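Local coordinates for protein putative alpha-L-fucosidase (PDB 3EYP) that probably hydrolyses alpha-L-fucosidic bonds as a member of glycoside hydrolase family 29, at residues L8-Y18 against G246-T254; D205-A213 against E232-G242. All coordinates share one frame; numbering follows the deposited sequence.

Contact 1. Residues L8-Y18 against G246-T254; sequences LVPSARQLEWY and GDAYIPAET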
# COMPACT_ATOMS: atom_id res chain seq x y z
N LEU A 8 -15.06 13.84 4.22
CA LEU A 8 -14.93 12.89 3.08
C LEU A 8 -14.67 11.47 3.58
O LEU A 8 -13.99 11.24 4.58
CB LEU A 8 -13.78 13.36 2.13
CG LEU A 8 -14.00 14.78 1.54
CD1 LEU A 8 -12.92 15.02 0.50
CD2 LEU A 8 -15.43 15.00 0.97
N VAL A 9 -15.24 10.51 2.89
CA VAL A 9 -15.18 9.10 3.30
C VAL A 9 -14.73 8.17 2.14
O VAL A 9 -14.85 8.49 0.95
CB VAL A 9 -16.58 8.63 3.85
CG1 VAL A 9 -17.06 9.57 5.00
CG2 VAL A 9 -17.59 8.60 2.73
N PRO A 10 -14.18 7.02 2.48
CA PRO A 10 -13.70 6.11 1.46
C PRO A 10 -14.81 5.38 0.73
O PRO A 10 -15.88 5.13 1.28
CB PRO A 10 -12.88 5.11 2.25
CG PRO A 10 -13.58 5.07 3.59
CD PRO A 10 -13.90 6.52 3.83
N SER A 11 -14.49 5.02 -0.50
CA SER A 11 -15.36 4.16 -1.32
C SER A 11 -15.19 2.69 -0.96
O SER A 11 -14.31 2.29 -0.21
CB SER A 11 -15.07 4.33 -2.79
OG SER A 11 -13.78 3.84 -3.09
N ALA A 12 -16.07 1.86 -1.52
CA ALA A 12 -15.98 0.41 -1.27
C ALA A 12 -14.59 -0.12 -1.72
O ALA A 12 -13.95 -0.94 -1.06
CB ALA A 12 -17.13 -0.37 -1.99
N ARG A 13 -14.14 0.40 -2.85
CA ARG A 13 -12.80 0.05 -3.44
C ARG A 13 -11.67 0.44 -2.52
O ARG A 13 -10.71 -0.28 -2.32
CB ARG A 13 -12.58 0.73 -4.81
CG ARG A 13 -13.26 -0.09 -5.91
CD ARG A 13 -12.87 0.35 -7.35
NE ARG A 13 -12.96 1.76 -7.55
CZ ARG A 13 -14.06 2.40 -7.91
NH1 ARG A 13 -15.16 1.74 -8.14
NH2 ARG A 13 -14.04 3.69 -8.05
N GLN A 14 -11.79 1.62 -1.97
CA GLN A 14 -10.78 2.15 -1.10
C GLN A 14 -10.74 1.38 0.19
O GLN A 14 -9.72 1.12 0.73
CB GLN A 14 -10.92 3.66 -0.90
CG GLN A 14 -10.67 4.44 -2.19
CD GLN A 14 -11.06 5.91 -2.06
OE1 GLN A 14 -12.08 6.23 -1.45
NE2 GLN A 14 -10.27 6.81 -2.66
N LEU A 15 -11.88 0.94 0.67
CA LEU A 15 -11.90 0.12 1.90
C LEU A 15 -11.23 -1.25 1.65
O LEU A 15 -10.51 -1.78 2.46
CB LEU A 15 -13.35 -0.09 2.37
CG LEU A 15 -14.12 1.08 2.97
CD1 LEU A 15 -15.66 0.63 3.07
CD2 LEU A 15 -13.48 1.39 4.35
N GLU A 16 -11.54 -1.83 0.51
CA GLU A 16 -10.98 -3.16 0.14
C GLU A 16 -9.44 -3.07 0.06
O GLU A 16 -8.69 -3.89 0.62
CB GLU A 16 -11.61 -3.63 -1.19
CG GLU A 16 -11.03 -4.96 -1.73
CD GLU A 16 -9.70 -4.76 -2.46
OE1 GLU A 16 -9.63 -3.82 -3.29
OE2 GLU A 16 -8.75 -5.54 -2.18
N TRP A 17 -8.98 -2.00 -0.58
CA TRP A 17 -7.54 -1.72 -0.77
C TRP A 17 -6.84 -1.49 0.55
O TRP A 17 -5.79 -2.06 0.85
CB TRP A 17 -7.36 -0.52 -1.71
CG TRP A 17 -6.00 0.11 -1.75
CD1 TRP A 17 -4.97 -0.23 -2.57
CD2 TRP A 17 -5.53 1.23 -0.97
NE1 TRP A 17 -3.88 0.61 -2.36
CE2 TRP A 17 -4.20 1.50 -1.36
CE3 TRP A 17 -6.08 1.98 0.07
CZ2 TRP A 17 -3.44 2.50 -0.78
CZ3 TRP A 17 -5.33 2.98 0.65
CH2 TRP A 17 -4.01 3.24 0.21
N TYR A 18 -7.48 -0.72 1.42
CA TYR A 18 -6.89 -0.44 2.73
C TYR A 18 -6.65 -1.75 3.51
O TYR A 18 -5.64 -1.93 4.21
CB TYR A 18 -7.76 0.54 3.53
CG TYR A 18 -7.19 1.93 3.70
CD1 TYR A 18 -7.98 3.06 3.46
CD2 TYR A 18 -5.89 2.10 4.17
CE1 TYR A 18 -7.47 4.33 3.67
CE2 TYR A 18 -5.36 3.36 4.36
CZ TYR A 18 -6.15 4.47 4.08
OH TYR A 18 -5.64 5.72 4.29
N GLY A 246 -8.21 18.60 2.70
CA GLY A 246 -8.18 18.16 1.26
C GLY A 246 -9.53 17.97 0.63
O GLY A 246 -10.48 17.49 1.25
N ASP A 247 -9.60 18.32 -0.64
CA ASP A 247 -10.84 18.28 -1.42
C ASP A 247 -11.25 16.92 -1.98
O ASP A 247 -12.35 16.79 -2.50
CB ASP A 247 -10.91 19.33 -2.54
CG ASP A 247 -9.91 19.09 -3.68
OD1 ASP A 247 -9.44 17.96 -3.87
OD2 ASP A 247 -9.61 20.08 -4.40
N ALA A 248 -10.38 15.94 -1.79
CA ALA A 248 -10.56 14.59 -2.29
C ALA A 248 -10.08 13.54 -1.36
O ALA A 248 -9.05 13.66 -0.70
CB ALA A 248 -9.87 14.44 -3.70
N TYR A 249 -10.77 12.41 -1.39
CA TYR A 249 -10.39 11.23 -0.56
C TYR A 249 -9.69 10.27 -1.50
O TYR A 249 -10.31 9.63 -2.35
CB TYR A 249 -11.59 10.59 0.09
CG TYR A 249 -11.24 9.65 1.23
CD1 TYR A 249 -11.46 10.01 2.56
CD2 TYR A 249 -10.72 8.38 0.97
CE1 TYR A 249 -11.12 9.14 3.60
CE2 TYR A 249 -10.39 7.52 2.00
CZ TYR A 249 -10.58 7.89 3.31
OH TYR A 249 -10.25 7.00 4.35
N ILE A 250 -8.38 10.33 -1.43
CA ILE A 250 -7.48 9.53 -2.31
C ILE A 250 -6.28 9.17 -1.48
O ILE A 250 -5.27 9.92 -1.44
CB ILE A 250 -7.01 10.31 -3.56
CG1 ILE A 250 -8.16 11.00 -4.28
CG2 ILE A 250 -6.33 9.37 -4.55
CD1 ILE A 250 -7.76 12.12 -5.23
N PRO A 251 -6.37 8.04 -0.77
CA PRO A 251 -5.34 7.74 0.17
C PRO A 251 -4.00 7.39 -0.48
O PRO A 251 -3.94 7.01 -1.64
CB PRO A 251 -5.88 6.52 0.94
CG PRO A 251 -7.05 6.06 0.23
CD PRO A 251 -7.47 7.06 -0.79
N ALA A 252 -2.96 7.58 0.28
CA ALA A 252 -1.58 7.29 -0.17
C ALA A 252 -1.27 5.81 -0.24
O ALA A 252 -1.47 5.01 0.70
CB ALA A 252 -0.54 7.98 0.74
N GLU A 253 -0.63 5.46 -1.36
CA GLU A 253 0.00 4.13 -1.52
C GLU A 253 1.54 4.25 -1.57
O GLU A 253 2.09 4.99 -2.34
CB GLU A 253 -0.53 3.46 -2.78
CG GLU A 253 -0.23 1.92 -2.86
CD GLU A 253 -0.58 1.37 -4.23
OE1 GLU A 253 -1.63 0.73 -4.40
OE2 GLU A 253 0.17 1.63 -5.16
N THR A 254 2.22 3.55 -0.66
CA THR A 254 3.64 3.71 -0.46
C THR A 254 4.40 2.58 -1.15
O THR A 254 4.30 1.43 -0.76
CB THR A 254 4.02 3.69 1.06
OG1 THR A 254 3.27 4.74 1.72
CG2 THR A 254 5.49 3.90 1.29
O HOH W 1 -7.91 6.33 6.29
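Pro10 lies over one face of the Tyr249 ring, its CD 4.0 Å from the ring centroid in a CH-pi contact that suits the rigid, polarised C-H groups of a proline. Beyond it Gln14 NE2 donates to Tyr249 O at 2.8 Å, from above the carbonyl plane, and also to Asp205 O. Trp17 has CG anti to its backbone N (chi1 166°), which turns the indole edge toward the opposing chain. Trp17 NE1 donates to the anti lone pair of Glu253 OE1 at 3.0 Å, nearly in the ring plane, and Trp17 CZ3 rests 3.6 Å from Pro251 CG. Tyr18 OH touches Pro251 CB and bonds Asn289 O. With an alanine in place of Trp17, Glu253 OE1 would probably lose its indole partner and a gap would open beside Pro251. Behind this shell, Ser11 and Gln14 form a capping box: Ser11 N donates to Gln14 OE1 at 2.9 Å, fixing the amide so that NE2 faces Tyr249, and Gln14 N donates back to Ser11 OG at the N-cap. Glu253 OE2 is itself hydrogen-bonded to Trp164 NE1. Helix 12-20 thereby reaches from strand 248-249 to strand 253-257, with Trp17 also packed on Val193 and Val291 of two other barrel strands.

Contact 2. Residues D205-A213 against E232-G242; sequences DVRWMGNEA and EAQYYKGLNEG. With GOL (glycerol), chain C.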
# COMPACT_ATOMS: atom_id res chain seq x y z
N ASP A 205 -8.00 6.37 -7.49
CA ASP A 205 -8.55 5.84 -6.25
C ASP A 205 -7.55 6.04 -5.12
O ASP A 205 -7.91 6.31 -3.96
CB ASP A 205 -8.91 4.37 -6.38
CG ASP A 205 -10.06 4.16 -7.31
OD1 ASP A 205 -11.12 4.79 -7.14
OD2 ASP A 205 -9.92 3.34 -8.19
N VAL A 206 -6.29 5.87 -5.50
CA VAL A 206 -5.15 6.04 -4.57
C VAL A 206 -4.07 6.87 -5.22
O VAL A 206 -3.93 6.92 -6.46
CB VAL A 206 -4.66 4.69 -4.03
CG1 VAL A 206 -5.86 3.89 -3.42
CG2 VAL A 206 -3.95 3.83 -5.14
N ARG A 207 -3.28 7.51 -4.36
CA ARG A 207 -2.22 8.40 -4.82
C ARG A 207 -0.83 7.93 -4.47
O ARG A 207 -0.62 7.13 -3.55
CB ARG A 207 -2.41 9.80 -4.17
CG ARG A 207 -2.22 9.84 -2.62
CD ARG A 207 -2.37 11.29 -2.03
NE ARG A 207 -1.72 11.44 -0.72
CZ ARG A 207 -2.35 11.48 0.46
NH1 ARG A 207 -3.64 11.24 0.54
NH2 ARG A 207 -1.65 11.62 1.59
N TRP A 208 0.13 8.54 -5.15
CA TRP A 208 1.52 8.51 -4.72
C TRP A 208 1.80 9.40 -3.49
O TRP A 208 1.08 10.33 -3.19
CB TRP A 208 2.46 8.91 -5.85
CG TRP A 208 3.88 8.56 -5.61
CD1 TRP A 208 4.37 7.41 -5.07
CD2 TRP A 208 5.01 9.36 -5.95
NE1 TRP A 208 5.75 7.46 -5.04
CE2 TRP A 208 6.16 8.64 -5.58
CE3 TRP A 208 5.16 10.63 -6.53
CZ2 TRP A 208 7.46 9.15 -5.79
CZ3 TRP A 208 6.43 11.13 -6.75
CH2 TRP A 208 7.55 10.39 -6.39
N MET A 209 2.89 9.10 -2.80
CA MET A 209 3.19 9.81 -1.57
C MET A 209 4.53 10.52 -1.60
O MET A 209 5.09 10.83 -0.58
CB MET A 209 3.12 8.91 -0.34
CG MET A 209 3.43 7.50 -0.62
SD MET A 209 5.07 7.12 -1.21
CE MET A 209 5.98 7.29 0.32
N GLY A 210 5.05 10.68 -2.79
CA GLY A 210 6.17 11.53 -3.08
C GLY A 210 7.61 11.06 -2.92
O GLY A 210 8.52 11.81 -3.24
N ASN A 211 7.82 9.87 -2.39
CA ASN A 211 9.15 9.21 -2.39
C ASN A 211 9.09 7.70 -2.60
O ASN A 211 8.03 7.09 -2.59
CB ASN A 211 9.97 9.54 -1.14
CG ASN A 211 9.40 8.90 0.12
OD1 ASN A 211 9.52 7.70 0.30
ND2 ASN A 211 8.75 9.72 1.01
N GLU A 212 10.26 7.10 -2.86
CA GLU A 212 10.30 5.65 -3.10
C GLU A 212 11.13 5.04 -2.03
O GLU A 212 11.83 4.04 -2.26
CB GLU A 212 10.88 5.29 -4.48
CG GLU A 212 10.02 5.76 -5.62
CD GLU A 212 10.65 5.60 -7.02
OE1 GLU A 212 11.82 5.14 -7.17
OE2 GLU A 212 9.92 5.95 -7.97
N ALA A 213 11.08 5.68 -0.86
CA ALA A 213 11.91 5.25 0.26
C ALA A 213 11.13 4.45 1.29
O ALA A 213 11.70 3.87 2.23
CB ALA A 213 12.62 6.41 0.90
N GLU A 232 2.30 16.99 -9.12
CA GLU A 232 3.18 16.09 -8.34
C GLU A 232 4.45 16.75 -7.75
O GLU A 232 4.64 16.91 -6.53
CB GLU A 232 3.58 14.91 -9.26
CG GLU A 232 3.84 13.61 -8.54
CD GLU A 232 4.24 12.47 -9.48
OE1 GLU A 232 5.42 12.46 -9.92
OE2 GLU A 232 3.39 11.56 -9.69
N ALA A 233 5.34 17.14 -8.64
CA ALA A 233 6.69 17.53 -8.23
C ALA A 233 6.74 18.77 -7.35
O ALA A 233 7.75 19.05 -6.68
CB ALA A 233 7.62 17.70 -9.47
N GLN A 234 5.66 19.50 -7.34
CA GLN A 234 5.63 20.76 -6.63
C GLN A 234 4.78 20.70 -5.34
O GLN A 234 4.62 21.69 -4.62
CB GLN A 234 5.19 21.86 -7.61
CG GLN A 234 6.28 22.06 -8.79
CD GLN A 234 7.69 22.50 -8.26
OE1 GLN A 234 7.77 23.33 -7.37
NE2 GLN A 234 8.78 21.92 -8.78
N TYR A 235 4.31 19.50 -5.03
CA TYR A 235 3.47 19.27 -3.79
C TYR A 235 3.87 18.02 -3.03
O TYR A 235 3.07 17.12 -2.79
CB TYR A 235 1.99 19.09 -4.15
CG TYR A 235 1.28 20.33 -4.63
CD1 TYR A 235 0.46 21.06 -3.76
CD2 TYR A 235 1.40 20.79 -5.93
CE1 TYR A 235 -0.20 22.20 -4.18
CE2 TYR A 235 0.72 21.92 -6.36
CZ TYR A 235 -0.09 22.61 -5.46
OH TYR A 235 -0.78 23.73 -5.84
N TYR A 236 5.12 17.95 -2.67
CA TYR A 236 5.63 16.82 -1.86
C TYR A 236 4.78 16.65 -0.63
O TYR A 236 4.33 15.56 -0.33
CB TYR A 236 7.11 17.02 -1.42
CG TYR A 236 7.64 15.86 -0.60
CD1 TYR A 236 7.96 14.65 -1.20
CD2 TYR A 236 7.80 15.96 0.75
CE1 TYR A 236 8.41 13.57 -0.46
CE2 TYR A 236 8.27 14.88 1.50
CZ TYR A 236 8.58 13.70 0.88
OH TYR A 236 9.05 12.63 1.59
N LYS A 237 4.57 17.74 0.09
CA LYS A 237 3.87 17.63 1.36
C LYS A 237 2.44 17.20 1.16
O LYS A 237 1.93 16.33 1.83
CB LYS A 237 3.92 18.93 2.13
CG LYS A 237 3.19 18.85 3.43
CD LYS A 237 2.99 20.26 4.00
CE LYS A 237 3.98 20.59 5.07
NZ LYS A 237 3.47 21.84 5.80
N GLY A 238 1.81 17.80 0.18
CA GLY A 238 0.44 17.48 -0.20
C GLY A 238 0.25 16.01 -0.53
O GLY A 238 -0.83 15.43 -0.33
N LEU A 239 1.30 15.40 -1.06
CA LEU A 239 1.23 13.99 -1.41
C LEU A 239 1.62 13.14 -0.23
O LEU A 239 1.00 12.13 0.05
CB LEU A 239 2.10 13.67 -2.63
CG LEU A 239 1.69 14.20 -4.01
CD1 LEU A 239 2.68 13.77 -5.08
CD2 LEU A 239 0.31 13.70 -4.37
N ASN A 240 2.70 13.52 0.42
CA ASN A 240 3.30 12.69 1.46
C ASN A 240 2.46 12.72 2.78
O ASN A 240 2.32 11.73 3.46
CB ASN A 240 4.75 13.14 1.73
CG ASN A 240 5.50 12.25 2.66
OD1 ASN A 240 5.80 12.67 3.80
ND2 ASN A 240 5.87 11.01 2.19
N GLU A 241 1.96 13.90 3.12
CA GLU A 241 1.14 14.13 4.34
C GLU A 241 -0.34 14.20 4.09
O GLU A 241 -1.16 13.97 4.97
CB GLU A 241 1.61 15.39 5.08
CG GLU A 241 3.03 15.16 5.64
CD GLU A 241 3.63 16.29 6.47
OE1 GLU A 241 2.87 17.18 6.88
OE2 GLU A 241 4.87 16.25 6.69
N GLY A 242 -0.67 14.64 2.90
CA GLY A 242 -2.01 14.87 2.53
C GLY A 242 -2.44 16.15 3.25
O GLY A 242 -1.61 16.88 3.74
C1 GOL C . 4.57 7.79 -9.71
O1 GOL C . 4.60 8.96 -10.51
C2 GOL C . 5.96 7.45 -9.19
O2 GOL C . 6.80 7.02 -10.24
C3 GOL C . 5.86 6.38 -8.13
O3 GOL C . 6.98 5.51 -8.10
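Hydrogen bonds from side chains to backbone carbonyls fasten Arg207 and Met209 to the helix 236-240. The extended Arg207 chain brings its guanidinium edge side-on to Leu239 O, which takes NE at 2.9 Å and NH2 at 3.1 Å, both close to the guanidinium plane. An arginine suits this spot because it has donors to spare: NH1 goes to Ile250 O and NH2 also to Trp221 O. Its charge beside carbonyls at the C-terminal end of the helix is likely to be favourable. In the reverse sense, Asn240 ND2 donates to Met209 O at 2.9 Å, almost along the C=O axis, and shares Glu215 O with Asn211.

One bond joins side chain to side chain. Asn211 ND2 donates to Tyr236 OH at 3.0 Å, while its OD1 accepts from Ala213 N in an Asx turn that sets the amide's rotation. The edge of the Tyr236 ring lies against Gly210 O, 3.3 Å from CE1; a side chain on Gly210 would run into CD1, and its positive phi also favours glycine.

Van der Waals contacts fill the rest. Leu239 CB sits 3.5 Å from Trp208 O, a carbonyl buried here without a polar partner. Glu232 comes to the six-membered side of the Trp208 indole, where OE1 is 3.6 Å from CZ3, with ring and carboxylate planes 60° apart.

Trp208 is sandwiched between the backbone of Gly210 on one face and glycerol on the other, C3 lying 3.3 Å from NE1. Glu232 OE2 accepts from glycerol O1, and Asp166 and Asp255 bind it too. An aromatic platform ringed by carboxylates is a common way for glycosidases to hold sugars, so this glycerol, probably from the crystallisation liquor, is consistent with a carbohydrate pocket of the TIM barrel.

Contacts 1 and 2 have their centres about 14 Å apart and meet directly where residues 205-209 run beside 251-253 and Gln14. Gln14 NE2 approaches Asp205 O at 2.7 Å, probably as a hydrogen bond, and Pro251 CD packs 3.3 Å from that same oxygen. Next along, Glu253 N probably bonds Arg207 O at 2.8 Å, while Glu253 O touches Met209 CG at 3.3 Å. Segment 205-213 thus lies between the 246-254 chain of contact 1 and the helix of contact 2. The roles differ: contact 1 anchors the N-terminal helix to the barrel, whereas contact 2 shapes the pocket that holds the glycerol, to which strand 253-257 contributes Asp255, weakly bonded to Trp208 NE1.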